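Local coordinates for probable membrane transporter protein MamO (Magnetospirillum magneticum, PDB 5HMA), which promotes magnetite nucleation through transition-metal binding and activates the MamE protease, although its own trypsin-like domain is probably not an active protease, at residues A[10-16]-A[46-51]; A[35-40]-A[147-151]; A[70-74]-A[178-183]; A[113-117]-A[140-146]. All coordinates share one frame; numbering follows the deposited sequence.

Contact 1 of 4, residues A[10-16]-A[46-51]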
loop_
_atom_site.group_PDB
_atom_site.type_symbol
_atom_site.label_atom_id
_atom_site.label_comp_id
_atom_site.label_asym_id
_atom_site.label_seq_id
_atom_site.Cartn_x
_atom_site.Cartn_y
_atom_site.Cartn_z
ATOM N N VAL A 10 1.078 -4.074 6.108
ATOM C CA VAL A 10 -0.090 -4.442 6.914
ATOM C C VAL A 10 -1.241 -4.898 6.040
ATOM O O VAL A 10 -1.256 -4.651 4.827
ATOM C CB VAL A 10 -0.573 -3.274 7.810
ATOM C CG1 VAL A 10 0.476 -2.891 8.856
ATOM C CG2 VAL A 10 -0.994 -2.063 6.956
ATOM N N GLY A 11 -2.215 -5.559 6.662
ATOM C CA GLY A 11 -3.469 -5.846 5.991
ATOM C C GLY A 11 -4.490 -4.788 6.402
ATOM O O GLY A 11 -4.454 -4.293 7.529
ATOM N N VAL A 12 -5.398 -4.443 5.493
ATOM C CA VAL A 12 -6.464 -3.500 5.795
ATOM C C VAL A 12 -7.819 -4.143 5.501
ATOM O O VAL A 12 -7.973 -4.817 4.491
ATOM C CB VAL A 12 -6.288 -2.194 4.982
ATOM C CG1 VAL A 12 -7.429 -1.253 5.260
ATOM C CG2 VAL A 12 -4.939 -1.531 5.307
ATOM N N GLY A 13 -8.805 -3.930 6.375
ATOM C CA GLY A 13 -10.136 -4.461 6.139
ATOM C C GLY A 13 -11.177 -3.886 7.080
ATOM O O GLY A 13 -10.911 -2.901 7.772
ATOM N N GLY A 14 -12.365 -4.493 7.096
ATOM C CA GLY A 14 -13.461 -4.050 7.943
ATOM C C GLY A 14 -13.206 -4.401 9.398
ATOM O O GLY A 14 -12.203 -5.033 9.716
ATOM N N GLY A 15 -14.112 -4.013 10.284
ATOM C CA GLY A 15 -13.901 -4.242 11.707
ATOM C C GLY A 15 -14.407 -5.556 12.285
ATOM O O GLY A 15 -14.250 -5.793 13.487
ATOM N N GLY A 16 -15.009 -6.414 11.456
ATOM C CA GLY A 16 -15.578 -7.659 11.971
ATOM C C GLY A 16 -14.526 -8.546 12.622
ATOM O O GLY A 16 -13.418 -8.655 12.072
ATOM N N GLU A 46 -16.211 0.540 9.159
ATOM C CA GLU A 46 -15.140 0.711 10.134
ATOM C C GLU A 46 -13.881 0.065 9.572
ATOM O O GLU A 46 -13.957 -0.888 8.805
ATOM C CB GLU A 46 -15.526 0.102 11.485
ATOM C CG GLU A 46 -16.489 -1.072 11.364
ATOM C CD GLU A 46 -16.684 -1.833 12.670
ATOM O OE1 GLU A 46 -16.243 -1.328 13.727
ATOM O OE2 GLU A 46 -17.278 -2.939 12.636
ATOM N N ILE A 47 -12.720 0.590 9.931
ATOM C CA ILE A 47 -11.483 0.079 9.371
ATOM C C ILE A 47 -10.628 -0.547 10.454
ATOM O O ILE A 47 -10.421 0.037 11.521
ATOM C CB ILE A 47 -10.699 1.175 8.654
ATOM C CG1 ILE A 47 -11.538 1.768 7.521
ATOM C CG2 ILE A 47 -9.391 0.606 8.124
ATOM C CD1 ILE A 47 -11.092 3.143 7.097
ATOM N N SER A 48 -10.126 -1.740 10.179
ATOM C CA SER A 48 -9.201 -2.369 11.099
ATOM C C SER A 48 -7.918 -2.681 10.342
ATOM O O SER A 48 -7.951 -3.128 9.196
ATOM C CB SER A 48 -9.811 -3.633 11.715
ATOM O OG SER A 48 -8.884 -4.272 12.577
ATOM N N VAL A 49 -6.790 -2.417 10.982
ATOM C CA VAL A 49 -5.505 -2.680 10.366
ATOM C C VAL A 49 -4.893 -3.900 11.029
ATOM O O VAL A 49 -4.914 -4.013 12.256
ATOM C CB VAL A 49 -4.577 -1.458 10.475
ATOM C CG1 VAL A 49 -3.145 -1.825 9.989
ATOM C CG2 VAL A 49 -5.160 -0.304 9.669
ATOM N N GLN A 50 -4.356 -4.809 10.225
ATOM C CA GLN A 50 -3.790 -6.037 10.763
ATOM C C GLN A 50 -2.276 -6.004 10.653
ATOM O O GLN A 50 -1.724 -5.869 9.560
ATOM C CB GLN A 50 -4.375 -7.257 10.043
ATOM C CG GLN A 50 -5.893 -7.105 9.847
ATOM C CD GLN A 50 -6.667 -8.392 10.050
ATOM O OE1 GLN A 50 -6.096 -9.446 10.363
ATOM N NE2 GLN A 50 -7.986 -8.313 9.870
ATOM N N VAL A 51 -1.624 -6.123 11.803
ATOM C CA VAL A 51 -0.188 -5.923 11.937
ATOM C C VAL A 51 0.455 -7.216 12.384
ATOM O O VAL A 51 -0.025 -7.861 13.316
ATOM C CB VAL A 51 0.119 -4.782 12.943
ATOM C CG1 VAL A 51 1.642 -4.589 13.117
ATOM C CG2 VAL A 51 -0.595 -3.473 12.521
HETATM O O HOH W 1 -9.746 -6.173 8.984
#
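Gly11 and Gln50, and, two residues on in one strand and two back in the other, Gly13 and Ser48, form the two antiparallel hydrogen-bonded pairs that join strands 10-13 and 47-51, whose segment axes run at 159°. Both pairs bond in both directions. Gln50 N to Gly11 O is the shortest bond, 2.7 Å and nearly straight at 175° at the hydrogen. The return bond from Gly11 N to Gln50 O measures 3.0 Å. Ser48 N to Gly13 O spans 2.8 Å, and Gly13 N to Ser48 O 3.1 Å. Carbon donors supplement these bonds: Gly14 CA approaches Glu46 O at 3.3 Å in a CA-H...O contact.

A water extends the polar link past the last pair, donating to Gly14 O and accepting from Gln50 NE2 at 2.9 Å.

Apolar contacts come from the branched side chains. CB of Val10 lies 3.7 Å from Val49 CG1, with the two side chains crossing at a slant, while its CG1 runs alongside Val51 CG2. In Val12, CG1 is anti to the backbone N (chi1 178°), the position from which it meets Ile47 CG2 at 3.9 Å.

These are the first and last strands in the order of the six-stranded N-terminal barrel of the trypsin-like (chymotrypsin-fold) protease-like domain, so their pairing closes it. Strand 58-68 flanks 47-51 on its other edge, where Arg59 holds Ser48 OG; strand 23-29 pairs with Val12, and Val41 of helix 38-41 packs on Val12 and Ile47.

Contact 2 of 4, residues A[35-40]-A[147-151]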
loop_
_atom_site.group_PDB
_atom_site.type_symbol
_atom_site.label_atom_id
_atom_site.label_comp_id
_atom_site.label_asym_id
_atom_site.label_seq_id
_atom_site.Cartn_x
_atom_site.Cartn_y
_atom_site.Cartn_z
ATOM N N ILE A 35 -0.582 4.260 4.845
ATOM C CA ILE A 35 -1.063 4.599 3.509
ATOM C C ILE A 35 -1.683 3.361 2.873
ATOM O O ILE A 35 -1.116 2.269 2.942
ATOM C CB ILE A 35 0.052 5.145 2.617
ATOM C CG1 ILE A 35 0.524 6.509 3.119
ATOM C CG2 ILE A 35 -0.454 5.284 1.187
ATOM C CD1 ILE A 35 -0.452 7.614 2.808
ATOM N N THR A 36 -2.847 3.527 2.255
ATOM C CA THR A 36 -3.477 2.420 1.557
ATOM C C THR A 36 -4.272 2.996 0.384
ATOM O O THR A 36 -4.269 4.214 0.186
ATOM C CB THR A 36 -4.373 1.588 2.517
ATOM O OG1 THR A 36 -4.794 0.387 1.856
ATOM C CG2 THR A 36 -5.596 2.396 2.963
ATOM N N THR A 37 -4.919 2.139 -0.410
ATOM C CA THR A 37 -5.711 2.596 -1.557
ATOM C C THR A 37 -7.083 3.071 -1.099
ATOM O O THR A 37 -7.723 2.412 -0.279
ATOM C CB THR A 37 -5.891 1.486 -2.611
ATOM O OG1 THR A 37 -5.872 0.201 -1.965
ATOM C CG2 THR A 37 -4.782 1.554 -3.667
ATOM N N LEU A 38 -7.533 4.207 -1.626
ATOM C CA LEU A 38 -8.793 4.811 -1.187
ATOM C C LEU A 38 -10.014 3.917 -1.477
ATOM O O LEU A 38 -10.844 3.702 -0.593
ATOM C CB LEU A 38 -8.974 6.188 -1.840
ATOM C CG LEU A 38 -10.255 6.944 -1.474
ATOM C CD1 LEU A 38 -10.399 7.056 0.032
ATOM C CD2 LEU A 38 -10.286 8.332 -2.110
ATOM N N HIS A 39 -10.118 3.379 -2.693
ATOM C CA HIS A 39 -11.270 2.537 -3.044
ATOM C C HIS A 39 -11.378 1.290 -2.156
ATOM O O HIS A 39 -12.440 0.690 -2.058
ATOM C CB HIS A 39 -11.214 2.115 -4.520
ATOM C CG HIS A 39 -10.208 1.039 -4.816
ATOM N ND1 HIS A 39 -8.921 1.312 -5.233
ATOM C CD2 HIS A 39 -10.308 -0.311 -4.772
ATOM C CE1 HIS A 39 -8.271 0.177 -5.424
ATOM N NE2 HIS A 39 -9.093 -0.824 -5.156
ATOM N N SER A 40 -10.290 0.909 -1.497
ATOM C CA SER A 40 -10.307 -0.275 -0.644
ATOM C C SER A 40 -10.988 -0.024 0.703
ATOM O O SER A 40 -11.458 -0.960 1.349
ATOM C CB SER A 40 -8.877 -0.782 -0.399
ATOM O OG SER A 40 -8.239 -1.096 -1.615
ATOM N N GLN A 147 -2.415 -7.549 -3.171
ATOM C CA GLN A 147 -1.259 -6.651 -3.054
ATOM C C GLN A 147 -1.685 -5.199 -3.149
ATOM O O GLN A 147 -0.902 -4.285 -2.886
ATOM C CB GLN A 147 -0.222 -6.949 -4.139
ATOM C CG GLN A 147 0.531 -8.246 -3.958
ATOM C CD GLN A 147 1.333 -8.596 -5.192
ATOM O OE1 GLN A 147 0.767 -8.755 -6.275
ATOM N NE2 GLN A 147 2.658 -8.702 -5.045
ATOM N N THR A 148 -2.932 -4.984 -3.545
ATOM C CA THR A 148 -3.435 -3.629 -3.721
ATOM C C THR A 148 -3.329 -2.866 -2.408
ATOM O O THR A 148 -3.690 -3.392 -1.357
ATOM C CB THR A 148 -4.887 -3.655 -4.232
ATOM O OG1 THR A 148 -4.885 -4.086 -5.598
ATOM C CG2 THR A 148 -5.528 -2.298 -4.130
ATOM N N GLY A 149 -2.798 -1.642 -2.466
ATOM C CA GLY A 149 -2.650 -0.829 -1.270
ATOM C C GLY A 149 -1.324 -1.047 -0.544
ATOM O O GLY A 149 -0.937 -0.244 0.308
ATOM N N GLY A 150 -0.623 -2.132 -0.874
ATOM C CA GLY A 150 0.688 -2.392 -0.297
ATOM C C GLY A 150 1.835 -1.640 -0.977
ATOM O O GLY A 150 1.660 -1.020 -2.037
ATOM N N PRO A 151 3.026 -1.685 -0.368
ATOM C CA PRO A 151 4.156 -0.914 -0.892
ATOM C C PRO A 151 4.930 -1.585 -2.034
ATOM O O PRO A 151 5.093 -2.812 -2.054
ATOM C CB PRO A 151 5.062 -0.765 0.340
ATOM C CG PRO A 151 4.839 -2.044 1.087
ATOM C CD PRO A 151 3.337 -2.294 0.940
#
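The site that holds the His-Asp-Ser triad in chymotrypsin-fold proteases is where His39 meets Thr148, which by sequence occupies the serine position. What faces the imidazole is a methyl: Thr148 CG2 stands 3.9 Å from His39 CE1, oblique to the ring. Its first torsion (chi1 -72°) sets CG2 anti to the backbone N and turns OG1 toward the backbone N of Ala165. OG1 stands 5.3 Å from His39 NE2, too far for a hydrogen bond. The same methyl presses on Thr37 OG1 at 3.3 Å, the two side chains lying nearly square to each other. Thr37 OG1 is in turn hydrogen-bonded to Ser40 OG at 2.7 Å and rests on Gly149 CA. Replacing Thr37 by an alanine would probably leave Ser40 OG without this mate and open a gap beside the Thr148 methyl. Gly149 sits in a type II turn closed by Gly150 N to Gln147 O; its phi of 89° and the nearby hydroxyls of Thr36 and Thr37 both argue against a side chain. His39 ND1 is hydrogen-bonded to Asp72 OD2. The arrangement thus retains the layout of a trypsin-like triad without the hydroxyl-imidazole bond, consistent with an inactive protease domain.

Contact 3 of 4, residues A[70-74]-A[178-183]. With NI (nickel (II) ion), chain C.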
loop_
_atom_site.group_PDB
_atom_site.type_symbol
_atom_site.label_atom_id
_atom_site.label_comp_id
_atom_site.label_asym_id
_atom_site.label_seq_id
_atom_site.Cartn_x
_atom_site.Cartn_y
_atom_site.Cartn_z
ATOM N N GLY A 70 -7.642 11.912 -6.082
ATOM C CA GLY A 70 -7.039 12.018 -7.402
ATOM C C GLY A 70 -5.935 11.008 -7.679
ATOM O O GLY A 70 -5.463 10.895 -8.810
ATOM N N HIS A 71 -5.519 10.275 -6.649
ATOM C CA HIS A 71 -4.501 9.236 -6.801
ATOM C C HIS A 71 -4.920 7.939 -6.123
ATOM O O HIS A 71 -4.108 7.033 -5.967
ATOM C CB HIS A 71 -3.162 9.701 -6.230
ATOM C CG HIS A 71 -2.652 10.973 -6.841
ATOM N ND1 HIS A 71 -1.899 11.001 -7.997
ATOM C CD2 HIS A 71 -2.779 12.260 -6.445
ATOM C CE1 HIS A 71 -1.589 12.252 -8.289
ATOM N NE2 HIS A 71 -2.110 13.036 -7.362
ATOM N N ASP A 72 -6.184 7.868 -5.715
ATOM C CA ASP A 72 -6.742 6.685 -5.065
ATOM C C ASP A 72 -5.944 6.282 -3.828
ATOM O O ASP A 72 -5.730 5.101 -3.571
ATOM C CB ASP A 72 -6.823 5.513 -6.051
ATOM C CG ASP A 72 -7.597 4.330 -5.494
ATOM O OD1 ASP A 72 -8.484 4.550 -4.636
ATOM O OD2 ASP A 72 -7.309 3.181 -5.902
ATOM N N LEU A 73 -5.502 7.264 -3.050
ATOM C CA LEU A 73 -4.832 6.941 -1.797
ATOM C C LEU A 73 -5.583 7.492 -0.583
ATOM O O LEU A 73 -6.284 8.504 -0.667
ATOM C CB LEU A 73 -3.395 7.461 -1.797
ATOM C CG LEU A 73 -2.457 6.889 -2.860
ATOM C CD1 LEU A 73 -1.045 7.396 -2.639
ATOM C CD2 LEU A 73 -2.495 5.380 -2.840
ATOM N N ALA A 74 -5.422 6.791 0.537
ATOM C CA ALA A 74 -5.945 7.206 1.832
ATOM C C ALA A 74 -4.841 7.121 2.880
ATOM O O ALA A 74 -4.049 6.164 2.895
ATOM C CB ALA A 74 -7.132 6.336 2.244
ATOM N N VAL A 178 1.236 3.969 -7.644
ATOM C CA VAL A 178 1.275 5.401 -7.361
ATOM C C VAL A 178 2.643 5.763 -6.793
ATOM O O VAL A 178 3.024 5.245 -5.753
ATOM C CB VAL A 178 0.179 5.805 -6.377
ATOM C CG1 VAL A 178 0.151 7.327 -6.220
ATOM C CG2 VAL A 178 -1.184 5.245 -6.816
ATOM N N PRO A 179 3.396 6.644 -7.476
ATOM C CA PRO A 179 4.734 7.016 -6.982
ATOM C C PRO A 179 4.703 7.601 -5.568
ATOM O O PRO A 179 3.789 8.351 -5.235
ATOM C CB PRO A 179 5.205 8.066 -7.995
ATOM C CG PRO A 179 4.462 7.736 -9.243
ATOM C CD PRO A 179 3.103 7.233 -8.791
ATOM N N ALA A 180 5.695 7.269 -4.749
ATOM C CA ALA A 180 5.693 7.687 -3.351
ATOM C C ALA A 180 5.755 9.210 -3.192
ATOM O O ALA A 180 5.315 9.741 -2.178
ATOM C CB ALA A 180 6.846 7.032 -2.605
ATOM N N GLN A 181 6.286 9.913 -4.190
ATOM C CA GLN A 181 6.377 11.372 -4.119
ATOM C C GLN A 181 4.994 12.018 -4.003
ATOM O O GLN A 181 4.837 13.102 -3.428
ATOM C CB GLN A 181 7.117 11.929 -5.341
ATOM C CG GLN A 181 7.305 13.447 -5.323
ATOM C CD GLN A 181 7.949 13.955 -4.032
ATOM O OE1 GLN A 181 8.785 13.278 -3.421
ATOM N NE2 GLN A 181 7.554 15.155 -3.612
ATOM N N VAL A 182 3.994 11.337 -4.555
ATOM C CA VAL A 182 2.612 11.788 -4.479
ATOM C C VAL A 182 2.181 11.876 -3.017
ATOM O O VAL A 182 1.488 12.812 -2.617
ATOM C CB VAL A 182 1.695 10.855 -5.298
ATOM C CG1 VAL A 182 0.247 10.969 -4.847
ATOM C CG2 VAL A 182 1.843 11.147 -6.797
ATOM N N ILE A 183 2.617 10.912 -2.212
ATOM C CA ILE A 183 2.329 10.925 -0.784
ATOM C C ILE A 183 2.885 12.174 -0.115
ATOM O O ILE A 183 2.170 12.888 0.589
ATOM C CB ILE A 183 2.891 9.676 -0.095
ATOM C CG1 ILE A 183 2.295 8.406 -0.703
ATOM C CG2 ILE A 183 2.626 9.728 1.405
ATOM C CD1 ILE A 183 2.943 7.132 -0.170
HETATM NI NI NI C . -2.206 15.257 -7.401
HETATM O O HOH W 2 -4.327 15.274 -6.819
HETATM O O HOH W 3 -0.072 15.184 -7.963
HETATM O O HOH W 4 -2.870 14.917 -9.502
#
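His71 spreads its imidazole over the isopropyl group of Val182. CB faces two valines, 3.9 Å from Val182 CG1 and slightly further from Val178 CG1. At CG the approach is closest, 3.5 Å to Val182 CG1. That methyl stands over one ring face, 16° off the normal through the centroid, which makes the contact a CH-pi interaction. ND1 and CE1, further round the ring, pass beside Val182 CG2. At the tip, NE2 binds nickel at 2.2 Å; three waters and NE2 of His186 are its other ligands, and the rings of the two histidines meet edge-to-face.

The backbone then passes through a G1 beta bulge at Asp72 and Leu73, with Asp72 at positive phi (56°), as it enters strand 73-78 of the first barrel. By sequence Asp72 stands at the triad aspartate position of the trypsin fold, and the metal ligand is the residue before it.

Beyond the ring, Leu73 and Val178 run alongside in opposite senses, CD1 to CG1 at 3.8 Å. Val178 CG2 also touches the carbonyl O of His71 at 3.5 Å. Cutting Val178 back to alanine would probably leave a gap beside Leu73 CD1 and His71 CB. Leu73 CD1 reaches on to Ile183 CG1, 4.0 Å away on helix 180-183, where the side chains meet nearly perpendicular.

Contact 4 of 4, residues A[113-117]-A[140-146]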
loop_
_atom_site.group_PDB
_atom_site.type_symbol
_atom_site.label_atom_id
_atom_site.label_comp_id
_atom_site.label_asym_id
_atom_site.label_seq_id
_atom_site.Cartn_x
_atom_site.Cartn_y
_atom_site.Cartn_z
ATOM N N LEU A 113 3.033 -11.435 1.540
ATOM C CA LEU A 113 3.180 -11.735 0.122
ATOM C C LEU A 113 4.286 -10.866 -0.431
ATOM O O LEU A 113 4.330 -9.669 -0.157
ATOM C CB LEU A 113 1.890 -11.445 -0.642
ATOM C CG LEU A 113 0.605 -12.107 -0.174
ATOM C CD1 LEU A 113 -0.600 -11.439 -0.832
ATOM C CD2 LEU A 113 0.663 -13.597 -0.489
ATOM N N VAL A 114 5.171 -11.442 -1.224
ATOM C CA VAL A 114 6.163 -10.624 -1.903
ATOM C C VAL A 114 6.374 -11.156 -3.313
ATOM O O VAL A 114 6.380 -12.371 -3.548
ATOM C CB VAL A 114 7.497 -10.578 -1.115
ATOM C CG1 VAL A 114 8.107 -11.962 -1.004
ATOM C CG2 VAL A 114 8.478 -9.625 -1.775
ATOM N N ARG A 115 6.522 -10.235 -4.256
ATOM C CA ARG A 115 6.899 -10.604 -5.609
ATOM C C ARG A 115 7.845 -9.549 -6.170
ATOM O O ARG A 115 7.655 -8.347 -5.974
ATOM C CB ARG A 115 5.663 -10.754 -6.492
ATOM C CG ARG A 115 5.970 -11.024 -7.937
ATOM C CD ARG A 115 5.923 -12.503 -8.234
ATOM N NE ARG A 115 4.845 -12.803 -9.172
ATOM C CZ ARG A 115 4.011 -13.830 -9.048
ATOM N NH1 ARG A 115 4.128 -14.669 -8.024
ATOM N NH2 ARG A 115 3.064 -14.021 -9.956
ATOM N N GLN A 116 8.880 -9.999 -6.856
ATOM C CA GLN A 116 9.781 -9.070 -7.509
ATOM C C GLN A 116 9.447 -8.966 -8.987
ATOM O O GLN A 116 8.883 -9.882 -9.579
ATOM C CB GLN A 116 11.229 -9.503 -7.338
ATOM C CG GLN A 116 11.555 -10.765 -8.048
ATOM C CD GLN A 116 13.008 -10.822 -8.427
ATOM O OE1 GLN A 116 13.377 -10.495 -9.557
ATOM N NE2 GLN A 116 13.853 -11.219 -7.479
ATOM N N GLY A 117 9.805 -7.838 -9.573
ATOM C CA GLY A 117 9.619 -7.628 -10.990
ATOM C C GLY A 117 10.388 -6.406 -11.441
ATOM O O GLY A 117 11.126 -5.791 -10.667
ATOM N N ASP A 140 5.432 -5.720 -13.331
ATOM C CA ASP A 140 4.888 -7.063 -13.218
ATOM C C ASP A 140 5.119 -7.654 -11.824
ATOM O O ASP A 140 4.951 -8.856 -11.629
ATOM C CB ASP A 140 5.489 -7.974 -14.300
ATOM C CG ASP A 140 6.981 -7.745 -14.501
ATOM O OD1 ASP A 140 7.678 -7.416 -13.523
ATOM O OD2 ASP A 140 7.463 -7.896 -15.641
ATOM N N ALA A 141 5.500 -6.820 -10.856
ATOM C CA ALA A 141 5.670 -7.301 -9.475
ATOM C C ALA A 141 4.318 -7.454 -8.782
ATOM O O ALA A 141 4.195 -8.158 -7.783
ATOM C CB ALA A 141 6.564 -6.364 -8.667
ATOM N N VAL A 142 3.313 -6.771 -9.313
ATOM C CA VAL A 142 1.952 -6.848 -8.789
ATOM C C VAL A 142 1.167 -7.913 -9.555
ATOM O O VAL A 142 0.875 -7.748 -10.740
ATOM C CB VAL A 142 1.276 -5.481 -8.871
ATOM C CG1 VAL A 142 -0.201 -5.575 -8.494
ATOM C CG2 VAL A 142 2.039 -4.467 -8.002
ATOM N N TYR A 143 0.848 -9.015 -8.879
ATOM C CA TYR A 143 0.194 -10.153 -9.529
ATOM C C TYR A 143 -1.166 -10.493 -8.897
ATOM O O TYR A 143 -1.945 -11.255 -9.471
ATOM C CB TYR A 143 1.113 -11.389 -9.486
ATOM C CG TYR A 143 1.235 -12.008 -8.104
ATOM C CD1 TYR A 143 2.060 -11.443 -7.131
ATOM C CD2 TYR A 143 0.520 -13.156 -7.770
ATOM C CE1 TYR A 143 2.159 -12.000 -5.856
ATOM C CE2 TYR A 143 0.616 -13.722 -6.503
ATOM C CZ TYR A 143 1.432 -13.144 -5.549
ATOM O OH TYR A 143 1.518 -13.713 -4.292
ATOM N N SER A 144 -1.449 -9.942 -7.717
ATOM C CA SER A 144 -2.656 -10.320 -6.980
ATOM C C SER A 144 -3.433 -9.119 -6.455
ATOM O O SER A 144 -2.848 -8.144 -6.003
ATOM C CB SER A 144 -2.302 -11.240 -5.804
ATOM O OG SER A 144 -3.405 -11.402 -4.910
ATOM N N TRP A 145 -4.759 -9.213 -6.499
ATOM C CA TRP A 145 -5.622 -8.204 -5.911
ATOM C C TRP A 145 -5.266 -7.929 -4.443
ATOM O O TRP A 145 -5.460 -6.820 -3.949
ATOM C CB TRP A 145 -7.091 -8.631 -6.033
ATOM C CG TRP A 145 -7.442 -9.828 -5.228
ATOM C CD1 TRP A 145 -7.338 -11.131 -5.611
ATOM C CD2 TRP A 145 -7.971 -9.841 -3.892
ATOM N NE1 TRP A 145 -7.769 -11.955 -4.600
ATOM C CE2 TRP A 145 -8.167 -11.191 -3.536
ATOM C CE3 TRP A 145 -8.302 -8.844 -2.968
ATOM C CZ2 TRP A 145 -8.673 -11.569 -2.291
ATOM C CZ3 TRP A 145 -8.803 -9.220 -1.735
ATOM C CH2 TRP A 145 -8.984 -10.571 -1.407
ATOM N N GLU A 146 -4.705 -8.919 -3.757
ATOM C CA GLU A 146 -4.362 -8.753 -2.346
ATOM C C GLU A 146 -3.185 -7.816 -2.122
ATOM O O GLU A 146 -2.982 -7.326 -1.011
ATOM C CB GLU A 146 -4.078 -10.114 -1.719
ATOM C CG GLU A 146 -5.207 -11.089 -1.977
ATOM C CD GLU A 146 -5.122 -12.321 -1.117
ATOM O OE1 GLU A 146 -5.849 -12.380 -0.091
ATOM O OE2 GLU A 146 -4.329 -13.224 -1.475
#
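Arg115 folds its guanidinium flat onto the ring of Tyr143. The planes differ by only 15°, and CZ stands 3.7 Å from the ring centroid, making this a stacked cation-pi pair. Three torsions bring the arginine there. CG leaves anti to the backbone N (chi1 175°), which lays CB and CG against Ala141 O, CB at 3.2 Å; bends at chi2 and chi3 then turn the chain back over the tyrosine. NH1 rests above the ring centre, while NH2 lies nearer the stem, 3.3 Å from Tyr143 CG. A tyrosine chi1 of 72° puts CG between the backbone N and the carbonyl carbon. The ring lies between two groups: Arg115 covers one face, Ser144 CB lies towards the rim of the other, and Ala141 O sits in plane at an edge. Ser144 OG accepts from Glu146 N at 3.0 Å, an ST turn.

Leu113 divides its branches, CD1 packing on Glu146 CB at 3.8 Å and CD2 on the hydroxyl of Tyr143. Ala141 CB lies on the strand backbone, 3.5 Å from Arg115 O. Asp140 OD1 comes within 3.2 Å of Gly117 CA; OD2 bonds Gln120. Loop 140-146, in the second sheet of the trypsin-like fold, leads into the segment holding Thr148, at the serine position by sequence. Gln147 fastens it by bonding Ala141 O and Tyr143 N, and strand 113-117 is hydrogen-bonded on to strand 100-106.

Overall arrangement
The centre of contact 2 lies about 4 Å from that of the chain. Toward contact 3, with centres about 10 Å apart, His39 ND1 meets Asp72 OD2 at 2.6 Å, a probable hydrogen bond that links the triad-like site to the segment carrying a nickel ligand. The metal itself is about 13 Å from the side chain of Ile35. Toward contact 4, Gln147 NE2 reaches Ala141 O at 3.2 Å, so one loop serves both contacts. Contact 1 touches contact 2 only by packing, Val12 CG2 to Thr36 OG1 at 4.0 Å. Contact 1 lies within the first barrel and contact 3 joins that barrel, through strand 73-78, to the second sheet; their centres are about 20 Å apart.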